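Local coordinates for Lin2111 protein (Listeria innocua, PDB 3EDP), which is of unknown function but, as a GntR-family protein with a UTRA domain, probably binds DNA and regulates transcription, at residues G110-Y113 and A114-F117. Residues are numbered along the deposited sequence; the frame is centred on the assembly and turned at random.
Sequences GKFY and AEIF
The ring of Phe112 carries the CD1 methyl of Ile116 over one face, a CH-pi contact: that carbon lies 3.9 Å from the Phe112 ring centroid, 26° off the normal. It is displaced toward the rim, so its nearest ring atom is Phe112 CE2, at 3.6 Å from Ile116 CD1. Two torsions bring the groups together: CG of Phe112 is anti to the backbone N (chi1 180°), while Ile116 extends through CG1 to CD1. The same methyl meets the Tyr113 ring obliquely and more loosely, with Tyr113 CD1 4.4 Å from Ile116 CD1. Tyr113 O lies obliquely to the Phe117 ring, 3.3 Å from Phe117 CD2.

The backbone is joined by four i to i+4 alpha-helical bonds, one of them weak. Ala114 N donates to Gly110 O at 3.0 Å, Glu115 N bonds to Lys111 O, and Phe117 N reaches Tyr113 O nearly straight, with an N-H...O angle of 171°. The weak bond runs from Ile116 N to Phe112 O, at 3.4 Å. This short helix, 110-117, connects the antiparallel strands 99-108 and 124-134 of the UTRA-family region. Tyr113 and Phe117 both touch Ile144 of strand 137-146, while Phe112 and Tyr113 rest on Tyr221 of strand 215-225, which places the helix against the sheet.

Gly110 has a positive phi, which favours glycine, and Lys111 NZ forms a salt bridge with Glu121. Tyr113 OH is hydrogen-bonded to a glycerol, probably from the crystallisation liquor.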
loop_
_atom_site.group_PDB
_atom_site.type_symbol
_atom_site.label_atom_id
_atom_site.label_comp_id
_atom_site.label_asym_id
_atom_site.label_seq_id
_atom_site.Cartn_x
_atom_site.Cartn_y
_atom_site.Cartn_z
ATOM N N GLY A 110 -11.069 -19.155 -10.844
ATOM C CA GLY A 110 -12.511 -18.967 -10.875
ATOM C C GLY A 110 -12.882 -17.656 -11.553
ATOM O O GLY A 110 -12.012 -16.831 -11.839
ATOM N N LYS A 111 -14.174 -17.458 -11.797
ATOM C CA LYS A 111 -14.663 -16.281 -12.518
ATOM C C LYS A 111 -14.259 -14.946 -11.901
ATOM O O LYS A 111 -13.797 -14.048 -12.601
ATOM C CB LYS A 111 -16.188 -16.330 -12.661
ATOM C CG LYS A 111 -16.665 -16.792 -14.028
ATOM C CD LYS A 111 -16.176 -18.196 -14.344
ATOM C CE LYS A 111 -15.918 -18.354 -15.830
ATOM N NZ LYS A 111 -14.846 -17.421 -16.273
ATOM N N PHE A 112 -14.449 -14.817 -10.593
ATOM C CA PHE A 112 -14.236 -13.548 -9.913
ATOM C C PHE A 112 -12.792 -13.057 -9.999
ATOM O O PHE A 112 -12.551 -11.901 -10.333
ATOM C CB PHE A 112 -14.688 -13.635 -8.454
ATOM C CG PHE A 112 -14.487 -12.364 -7.687
ATOM C CD1 PHE A 112 -15.283 -11.258 -7.937
ATOM C CD2 PHE A 112 -13.498 -12.268 -6.723
ATOM C CE1 PHE A 112 -15.097 -10.079 -7.237
ATOM C CE2 PHE A 112 -13.310 -11.094 -6.017
ATOM C CZ PHE A 112 -14.110 -9.997 -6.275
ATOM N N TYR A 113 -11.836 -13.933 -9.705
ATOM C CA TYR A 113 -10.424 -13.559 -9.760
ATOM C C TYR A 113 -9.895 -13.484 -11.189
ATOM O O TYR A 113 -9.067 -12.631 -11.498
ATOM C CB TYR A 113 -9.560 -14.516 -8.932
ATOM C CG TYR A 113 -9.799 -14.408 -7.447
ATOM C CD1 TYR A 113 -9.829 -13.172 -6.815
ATOM C CD2 TYR A 113 -9.978 -15.541 -6.673
ATOM C CE1 TYR A 113 -10.050 -13.073 -5.454
ATOM C CE2 TYR A 113 -10.198 -15.451 -5.314
ATOM C CZ TYR A 113 -10.234 -14.215 -4.708
ATOM O OH TYR A 113 -10.449 -14.132 -3.350
ATOM N N ALA A 114 -10.363 -14.384 -12.052
ATOM C CA ALA A 114 -9.961 -14.378 -13.454
ATOM C C ALA A 114 -10.270 -13.028 -14.088
ATOM O O ALA A 114 -9.493 -12.512 -14.888
ATOM C CB ALA A 114 -10.664 -15.489 -14.217
ATOM N N GLU A 115 -11.412 -12.460 -13.718
ATOM C CA GLU A 115 -11.838 -11.175 -14.250
ATOM C C GLU A 115 -10.969 -10.029 -13.726
ATOM O O GLU A 115 -10.638 -9.102 -14.469
ATOM C CB GLU A 115 -13.319 -10.936 -13.936
ATOM C CG GLU A 115 -13.759 -9.487 -14.030
ATOM C CD GLU A 115 -13.572 -8.739 -12.722
ATOM O OE1 GLU A 115 -13.771 -9.358 -11.650
ATOM O OE2 GLU A 115 -13.232 -7.536 -12.764
ATOM N N ILE A 116 -10.596 -10.098 -12.450
ATOM C CA ILE A 116 -9.719 -9.090 -11.860
ATOM C C ILE A 116 -8.306 -9.129 -12.439
ATOM O O ILE A 116 -7.739 -8.093 -12.776
ATOM C CB ILE A 116 -9.636 -9.238 -10.334
ATOM C CG1 ILE A 116 -10.973 -8.861 -9.695
ATOM C CG2 ILE A 116 -8.512 -8.367 -9.781
ATOM C CD1 ILE A 116 -11.092 -9.251 -8.235
ATOM N N PHE A 117 -7.735 -10.324 -12.550
ATOM C CA PHE A 117 -6.380 -10.473 -13.072
ATOM C C PHE A 117 -6.363 -10.433 -14.588
ATOM O O PHE A 117 -5.304 -10.320 -15.203
ATOM C CB PHE A 117 -5.749 -11.786 -12.588
ATOM C CG PHE A 117 -5.334 -11.763 -11.144
ATOM C CD1 PHE A 117 -4.242 -11.011 -10.736
ATOM C CD2 PHE A 117 -6.034 -12.490 -10.195
ATOM C CE1 PHE A 117 -3.853 -10.989 -9.407
ATOM C CE2 PHE A 117 -5.654 -12.469 -8.866
ATOM C CZ PHE A 117 -4.565 -11.717 -8.468
#